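Local coordinates for PixA inclusion body protein (PDB 4LZK), which is of unknown function but belongs to the PixA family, named for proteins found in bacterial inclusion bodies, at residues A16-Q21 against G58-V63; L40-P45 against F175-W180. All blocks are in the same frame, centred on the assembly; numbering follows the deposited sequence.

Contact 1: A16-Q21 against G58-V63; sequences AAQSIQ and GHAPGV
Gln18 folds its amide end over the loop of residues 58-63. Its chain is bent at chi2 (-64°), and the side chain crosses that of Pro61 at about a right angle: OE1 lies 3.6 Å from Pro61 CD, while CG sits 3.8 Å from Ala60 CB. NE2 turns back on its own segment and donates to Ala16 O at 3.2 Å, a bent bond (141°) that meets the carbonyl from above its plane. Deeper in, Ile20 and Val63 reach toward each other tip to tip. Val63 CG1 is anti to the backbone N (chi1 174°), which puts CG2 forward as the nearer branch, 3.7 Å from Ile20 CD1. Val63 closes a type II beta turn that starts at Ala60, its N bonded back to Ala60 O, and Gly62 takes the positive phi that such a turn asks of its third residue. The loop leaves strand 53-57, outermost within this chain in one sheet of what is probably a cupredoxin-like beta sandwich, and its first residue still pairs with strand 19-26: Gly58 N donates to Gln21 O at 3.1 Å. Leu76 of strand 72-76 touches both Ile20 and Val63, and Asp80 accepts from Gln18 N.

Contact 2: L40-P45 against F175-W180; sequences LNAQNP and FGYFFW
With CG of Tyr177 anti to its carbonyl carbon (chi1 -57°) and the ring plane nearly perpendicular to the CA-CB-CG plane (chi2 -85°), one aromatic face is presented to the turn at Ala42. The methyl group settles over the middle of that face in a CH-pi contact, Ala42 CB standing 3.5 Å from the Tyr177 ring centroid and 9° off the normal. At the ring edge, Leu40 O approaches Tyr177 CE2 to 3.4 Å. Phe179, on the same side of the strand, turns its ring edge to Pro45 O, 3.5 Å from Phe179 CD1. Pro45 CG makes a separate apolar contact with Phe179 CD1 at 3.6 Å, well off the ring plane, and the two side chains cross at about a right angle. The partner loop is kept compact by a type I turn from Asn41 to Asn44, in which Asn44 N donates to Asn41 O; an Asx turn is built into it, Gln43 N reaching Asn41 OD1 at 2.9 Å. No hydrogen bond joins the two segments, but Tyr177 pairs through its backbone with Ser39 and Thr46, on either side of the loop in sequence. Leu164 faces both Phe175 and Gly176 in a classic beta bulge where strand 172-186 pairs with strand 154-167, while Phe178 points away from the loop and touches Ile31 of helix 28-34.

In the fold
Contacts 1 and 2 lie on opposite sides of the centre of the chain, their own centres 31 Å apart and their nearest atoms about 12 Å apart. Each belongs to a different mixed sheet, consistent with the cupredoxin-like sandwich expected of this clan: contact 1 involves strand 19-26 and the loop after strand 53-57, contact 2 strand 172-186. Their segments alternate along the sequence: 40-45 falls between 16-21 and 58-63, and 175-180 comes after both. Strand 72-76, whose Leu76 touches contact 1, pairs in parallel with strand 172-186, on which 175-180 lies. Both contacts also meet other subunits: Pro61 packs on Ser47 of one neighbouring subunit, and Phe179 on Leu13 of another.

Contact 1: A16-Q21 against G58-V63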
ATOM      1  N   ALA C  16     -22.855  10.568 -13.657  1.00 27.60           N
ATOM      2  CA  ALA C  16     -23.953  10.848 -12.780  1.00 29.81           C
ATOM      3  C   ALA C  16     -23.376  10.912 -11.391  1.00 29.78           C
ATOM      4  O   ALA C  16     -22.320  10.333 -11.118  1.00 29.56           O
ATOM      5  CB  ALA C  16     -24.975   9.732 -12.862  1.00 32.14           C
ATOM      6  N   ALA C  17     -24.081  11.565 -10.504  1.00 24.65           N
ATOM      7  CA  ALA C  17     -23.640  11.680  -9.142  1.00 22.66           C
ATOM      8  C   ALA C  17     -23.633  10.290  -8.508  1.00 25.39           C
ATOM      9  O   ALA C  17     -24.640   9.592  -8.577  1.00 24.13           O
ATOM     10  CB  ALA C  17     -24.554  12.635  -8.397  1.00 21.51           C
ATOM     11  N   GLN C  18     -22.484   9.879  -7.938  1.00 23.06           N
ATOM     12  CA  GLN C  18     -22.378   8.595  -7.203  1.00 22.85           C
ATOM     13  C   GLN C  18     -22.815   8.768  -5.733  1.00 23.01           C
ATOM     14  O   GLN C  18     -22.951   9.896  -5.223  1.00 22.00           O
ATOM     15  CB  GLN C  18     -20.928   8.085  -7.292  1.00 24.88           C
ATOM     16  CG  GLN C  18     -20.364   7.938  -8.703  1.00 29.45           C
ATOM     17  CD  GLN C  18     -21.117   6.883  -9.519  1.00 29.31           C
ATOM     18  OE1 GLN C  18     -21.316   5.795  -9.068  1.00 32.28           O
ATOM     19  NE2 GLN C  18     -21.551   7.237 -10.705  1.00 33.08           N
ATOM     20  N   SER C  19     -23.163   7.665  -5.081  1.00 22.84           N
ATOM     21  CA  SER C  19     -23.446   7.610  -3.649  1.00 22.24           C
ATOM     22  C   SER C  19     -22.453   6.641  -3.010  1.00 20.59           C
ATOM     23  O   SER C  19     -22.531   5.455  -3.241  1.00 23.34           O
ATOM     24  CB  SER C  19     -24.808   7.063  -3.401  1.00 25.97           C
ATOM     25  OG  SER C  19     -25.698   7.809  -4.164  1.00 35.44           O
ATOM     26  N   ILE C  20     -21.526   7.182  -2.247  1.00 16.79           N
ATOM     27  CA  ILE C  20     -20.399   6.470  -1.725  1.00 15.61           C
ATOM     28  C   ILE C  20     -20.667   6.178  -0.246  1.00 16.20           C
ATOM     29  O   ILE C  20     -21.063   7.016   0.490  1.00 14.33           O
ATOM     30  CB  ILE C  20     -19.182   7.370  -1.802  1.00 15.65           C
ATOM     31  CG1 ILE C  20     -18.965   7.769  -3.265  1.00 19.68           C
ATOM     32  CG2 ILE C  20     -17.987   6.612  -1.267  1.00 15.70           C
ATOM     33  CD1 ILE C  20     -18.077   9.014  -3.336  1.00 23.02           C
ATOM     34  N   GLN C  21     -20.525   4.943   0.138  1.00 15.29           N
ATOM     35  CA  GLN C  21     -20.637   4.607   1.511  1.00 16.02           C
ATOM     36  C   GLN C  21     -19.269   4.548   2.154  1.00 13.79           C
ATOM     37  O   GLN C  21     -18.331   3.913   1.627  1.00 12.08           O
ATOM     38  CB  GLN C  21     -21.305   3.219   1.619  1.00 18.42           C
ATOM     39  CG  GLN C  21     -22.698   3.051   1.027  1.00 21.72           C
ATOM     40  CD  GLN C  21     -22.985   1.550   0.779  1.00 27.64           C
ATOM     41  OE1 GLN C  21     -22.284   0.883  -0.034  1.00 34.13           O
ATOM     42  NE2 GLN C  21     -23.988   1.046   1.405  1.00 26.83           N
ATOM     43  N   GLY C  58     -16.729   2.380  -0.603  1.00 15.30           N
ATOM     44  CA  GLY C  58     -17.067   1.571  -1.774  1.00 17.94           C
ATOM     45  C   GLY C  58     -16.554   2.195  -3.051  1.00 19.59           C
ATOM     46  O   GLY C  58     -16.263   3.382  -3.140  1.00 15.76           O
ATOM     47  N   HIS C  59     -16.377   1.366  -4.048  1.00 28.57           N
ATOM     48  CA  HIS C  59     -15.816   1.881  -5.317  1.00 32.82           C
ATOM     49  C   HIS C  59     -16.853   2.551  -6.196  1.00 26.45           C
ATOM     50  O   HIS C  59     -17.995   2.200  -6.176  1.00 27.20           O
ATOM     51  CB  HIS C  59     -15.117   0.759  -6.055  1.00 39.61           C
ATOM     52  CG  HIS C  59     -13.980   0.167  -5.287  1.00 48.35           C
ATOM     53  ND1 HIS C  59     -12.856   0.899  -4.970  1.00 52.11           N
ATOM     54  CD2 HIS C  59     -13.793  -1.073  -4.760  1.00 55.71           C
ATOM     55  CE1 HIS C  59     -12.016   0.132  -4.303  1.00 60.00           C
ATOM     56  NE2 HIS C  59     -12.560  -1.068  -4.154  1.00 59.20           N
ATOM     57  N   ALA C  60     -16.423   3.502  -7.002  1.00 29.66           N
ATOM     58  CA  ALA C  60     -17.286   4.193  -7.958  1.00 27.40           C
ATOM     59  C   ALA C  60     -16.410   4.901  -9.001  1.00 27.04           C
ATOM     60  O   ALA C  60     -15.265   5.205  -8.709  1.00 23.24           O
ATOM     61  CB  ALA C  60     -18.185   5.186  -7.245  1.00 27.22           C
ATOM     62  N   PRO C  61     -16.945   5.212 -10.197  1.00 27.00           N
ATOM     63  CA  PRO C  61     -16.041   5.855 -11.183  1.00 25.34           C
ATOM     64  C   PRO C  61     -15.593   7.240 -10.733  1.00 23.59           C
ATOM     65  O   PRO C  61     -16.412   8.033 -10.321  1.00 21.85           O
ATOM     66  CB  PRO C  61     -16.883   5.906 -12.468  1.00 29.42           C
ATOM     67  CG  PRO C  61     -17.909   4.823 -12.267  1.00 30.69           C
ATOM     68  CD  PRO C  61     -18.243   4.850 -10.794  1.00 30.41           C
ATOM     69  N   GLY C  62     -14.294   7.486 -10.712  1.00 19.94           N
ATOM     70  CA  GLY C  62     -13.748   8.762 -10.343  1.00 19.55           C
ATOM     71  C   GLY C  62     -13.595   8.917  -8.828  1.00 19.73           C
ATOM     72  O   GLY C  62     -13.294   9.993  -8.330  1.00 18.99           O
ATOM     73  N   VAL C  63     -13.808   7.835  -8.087  1.00 19.47           N
ATOM     74  CA  VAL C  63     -13.639   7.846  -6.680  1.00 16.96           C
ATOM     75  C   VAL C  63     -12.392   6.987  -6.337  1.00 18.31           C
ATOM     76  O   VAL C  63     -12.272   5.915  -6.830  1.00 16.98           O
ATOM     77  CB  VAL C  63     -14.889   7.246  -6.029  1.00 17.59           C
ATOM     78  CG1 VAL C  63     -14.683   7.115  -4.551  1.00 18.57           C
ATOM     79  CG2 VAL C  63     -16.083   8.113  -6.338  1.00 20.29           C
TER

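Contact 2: L40-P45 against F175-W180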
ATOM      1  N   LEU C  40     -14.702  13.694  29.029  1.00 23.35           N
ATOM      2  CA  LEU C  40     -16.063  13.250  29.158  1.00 24.07           C
ATOM      3  C   LEU C  40     -16.998  14.374  28.854  1.00 25.11           C
ATOM      4  O   LEU C  40     -18.150  14.308  29.218  1.00 24.74           O
ATOM      5  CB  LEU C  40     -16.352  12.652  30.527  1.00 29.10           C
ATOM      6  CG  LEU C  40     -15.313  11.658  31.006  1.00 34.83           C
ATOM      7  CD1 LEU C  40     -15.447  11.447  32.532  1.00 37.42           C
ATOM      8  CD2 LEU C  40     -15.381  10.338  30.232  1.00 36.04           C
ATOM      9  N   ASN C  41     -16.498  15.417  28.199  1.00 24.65           N
ATOM     10  CA  ASN C  41     -17.307  16.469  27.662  1.00 25.31           C
ATOM     11  C   ASN C  41     -17.403  16.401  26.091  1.00 25.34           C
ATOM     12  O   ASN C  41     -16.445  16.674  25.384  1.00 21.79           O
ATOM     13  CB  ASN C  41     -16.684  17.771  28.066  1.00 27.60           C
ATOM     14  CG  ASN C  41     -17.375  18.955  27.459  1.00 31.27           C
ATOM     15  OD1 ASN C  41     -18.412  18.833  26.807  1.00 35.27           O
ATOM     16  ND2 ASN C  41     -16.760  20.090  27.582  1.00 37.92           N
ATOM     17  N   ALA C  42     -18.557  16.075  25.588  1.00 23.67           N
ATOM     18  CA  ALA C  42     -18.735  15.847  24.142  1.00 25.37           C
ATOM     19  C   ALA C  42     -18.528  17.074  23.324  1.00 26.80           C
ATOM     20  O   ALA C  42     -18.339  17.006  22.091  1.00 24.27           O
ATOM     21  CB  ALA C  42     -20.103  15.273  23.894  1.00 24.92           C
ATOM     22  N   GLN C  43     -18.529  18.238  23.955  1.00 26.23           N
ATOM     23  CA  GLN C  43     -18.232  19.447  23.203  1.00 27.02           C
ATOM     24  C   GLN C  43     -16.749  19.663  23.122  1.00 25.24           C
ATOM     25  O   GLN C  43     -16.287  20.574  22.440  1.00 24.46           O
ATOM     26  CB  GLN C  43     -18.896  20.681  23.825  1.00 34.55           C
ATOM     27  CG  GLN C  43     -20.401  20.552  23.966  1.00 42.03           C
ATOM     28  CD  GLN C  43     -21.020  21.776  24.629  1.00 54.99           C
ATOM     29  OE1 GLN C  43     -21.873  21.667  25.538  1.00 63.68           O
ATOM     30  NE2 GLN C  43     -20.570  22.958  24.200  1.00 61.75           N
ATOM     31  N   ASN C  44     -15.985  18.843  23.821  1.00 21.82           N
ATOM     32  CA  ASN C  44     -14.550  18.977  23.813  1.00 26.22           C
ATOM     33  C   ASN C  44     -13.879  17.622  23.677  1.00 22.33           C
ATOM     34  O   ASN C  44     -13.177  17.161  24.617  1.00 22.85           O
ATOM     35  CB  ASN C  44     -14.102  19.573  25.143  1.00 32.46           C
ATOM     36  CG  ASN C  44     -13.251  20.781  24.949  1.00 44.96           C
ATOM     37  OD1 ASN C  44     -13.778  21.874  24.684  1.00 52.76           O
ATOM     38  ND2 ASN C  44     -11.930  20.615  25.043  1.00 50.73           N
ATOM     39  N   PRO C  45     -13.980  16.998  22.486  1.00 17.38           N
ATOM     40  CA  PRO C  45     -13.484  15.622  22.367  1.00 16.22           C
ATOM     41  C   PRO C  45     -11.975  15.500  22.348  1.00 16.00           C
ATOM     42  O   PRO C  45     -11.281  16.447  21.978  1.00 14.47           O
ATOM     43  CB  PRO C  45     -14.103  15.149  21.009  1.00 18.88           C
ATOM     44  CG  PRO C  45     -14.184  16.443  20.227  1.00 17.46           C
ATOM     45  CD  PRO C  45     -14.681  17.436  21.276  1.00 17.91           C
ATOM     46  N   PHE C 175     -16.842   5.694  28.088  1.00 21.02           N
ATOM     47  CA  PHE C 175     -15.437   5.786  28.361  1.00 21.69           C
ATOM     48  C   PHE C 175     -14.915   7.191  28.058  1.00 22.51           C
ATOM     49  O   PHE C 175     -14.155   7.752  28.854  1.00 22.75           O
ATOM     50  CB  PHE C 175     -14.693   4.767  27.549  1.00 21.53           C
ATOM     51  CG  PHE C 175     -13.212   4.691  27.836  1.00 23.31           C
ATOM     52  CD1 PHE C 175     -12.743   3.968  28.941  1.00 23.79           C
ATOM     53  CD2 PHE C 175     -12.276   5.314  27.012  1.00 21.14           C
ATOM     54  CE1 PHE C 175     -11.379   3.855  29.189  1.00 23.29           C
ATOM     55  CE2 PHE C 175     -10.909   5.236  27.286  1.00 23.99           C
ATOM     56  CZ  PHE C 175     -10.468   4.522  28.391  1.00 23.16           C
ATOM     57  N   GLY C 176     -15.233   7.720  26.864  1.00 19.86           N
ATOM     58  CA  GLY C 176     -14.842   9.071  26.504  1.00 21.17           C
ATOM     59  C   GLY C 176     -15.328   9.568  25.137  1.00 18.13           C
ATOM     60  O   GLY C 176     -15.938   8.810  24.375  1.00 17.61           O
ATOM     61  N   TYR C 177     -15.088  10.853  24.879  1.00 15.61           N
ATOM     62  CA  TYR C 177     -15.404  11.442  23.595  1.00 15.88           C
ATOM     63  C   TYR C 177     -14.115  11.772  22.855  1.00 14.52           C
ATOM     64  O   TYR C 177     -13.197  12.336  23.420  1.00 13.72           O
ATOM     65  CB  TYR C 177     -16.269  12.665  23.685  1.00 17.70           C
ATOM     66  CG  TYR C 177     -17.576  12.460  24.388  1.00 21.07           C
ATOM     67  CD1 TYR C 177     -18.691  11.971  23.690  1.00 24.75           C
ATOM     68  CD2 TYR C 177     -17.712  12.766  25.767  1.00 24.22           C
ATOM     69  CE1 TYR C 177     -19.918  11.761  24.322  1.00 26.64           C
ATOM     70  CE2 TYR C 177     -18.929  12.582  26.410  1.00 28.02           C
ATOM     71  CZ  TYR C 177     -20.029  12.115  25.701  1.00 28.60           C
ATOM     72  OH  TYR C 177     -21.250  11.983  26.312  1.00 27.18           O
ATOM     73  N   PHE C 178     -14.048  11.397  21.587  1.00 13.58           N
ATOM     74  CA  PHE C 178     -12.834  11.448  20.841  1.00 13.30           C
ATOM     75  C   PHE C 178     -13.105  11.955  19.428  1.00 14.55           C
ATOM     76  O   PHE C 178     -14.232  11.979  19.017  1.00 14.79           O
ATOM     77  CB  PHE C 178     -12.236  10.032  20.675  1.00 14.68           C
ATOM     78  CG  PHE C 178     -11.867   9.359  21.943  1.00 14.52           C
ATOM     79  CD1 PHE C 178     -10.650   9.518  22.488  1.00 15.20           C
ATOM     80  CD2 PHE C 178     -12.761   8.514  22.570  1.00 15.22           C
ATOM     81  CE1 PHE C 178     -10.255   8.842  23.676  1.00 16.33           C
ATOM     82  CE2 PHE C 178     -12.405   7.843  23.735  1.00 16.09           C
ATOM     83  CZ  PHE C 178     -11.144   8.000  24.299  1.00 17.02           C
ATOM     84  N   PHE C 179     -12.057  12.503  18.741  1.00 13.60           N
ATOM     85  CA  PHE C 179     -12.156  12.803  17.358  1.00 13.08           C
ATOM     86  C   PHE C 179     -10.893  12.532  16.587  1.00 12.31           C
ATOM     87  O   PHE C 179      -9.777  12.568  17.154  1.00 12.47           O
ATOM     88  CB  PHE C 179     -12.560  14.253  17.149  1.00 14.16           C
ATOM     89  CG  PHE C 179     -11.425  15.239  17.290  1.00 13.30           C
ATOM     90  CD1 PHE C 179     -11.072  15.707  18.525  1.00 14.72           C
ATOM     91  CD2 PHE C 179     -10.793  15.781  16.161  1.00 14.61           C
ATOM     92  CE1 PHE C 179     -10.026  16.648  18.667  1.00 16.26           C
ATOM     93  CE2 PHE C 179      -9.745  16.687  16.313  1.00 15.31           C
ATOM     94  CZ  PHE C 179      -9.392  17.148  17.584  1.00 14.90           C
ATOM     95  N   TRP C 180     -11.054  12.259  15.299  1.00 11.96           N
ATOM     96  CA  TRP C 180      -9.912  12.099  14.413  1.00 12.46           C
ATOM     97  C   TRP C 180     -10.138  12.967  13.171  1.00 14.17           C
ATOM     98  O   TRP C 180     -11.288  13.429  12.895  1.00 11.88           O
ATOM     99  CB  TRP C 180      -9.728  10.685  13.994  1.00 13.26           C
ATOM    100  CG  TRP C 180     -10.613  10.179  12.859  1.00 13.42           C
ATOM    101  CD1 TRP C 180     -10.276  10.163  11.532  1.00 13.35           C
ATOM    102  CD2 TRP C 180     -11.915   9.609  12.934  1.00 13.78           C
ATOM    103  NE1 TRP C 180     -11.246   9.618  10.813  1.00 15.76           N
ATOM    104  CE2 TRP C 180     -12.317   9.313  11.603  1.00 13.46           C
ATOM    105  CE3 TRP C 180     -12.796   9.326  13.969  1.00 14.02           C
ATOM    106  CZ2 TRP C 180     -13.558   8.728  11.294  1.00 14.67           C
ATOM    107  CZ3 TRP C 180     -14.021   8.760  13.668  1.00 13.51           C
ATOM    108  CH2 TRP C 180     -14.408   8.471  12.343  1.00 14.38           C
TER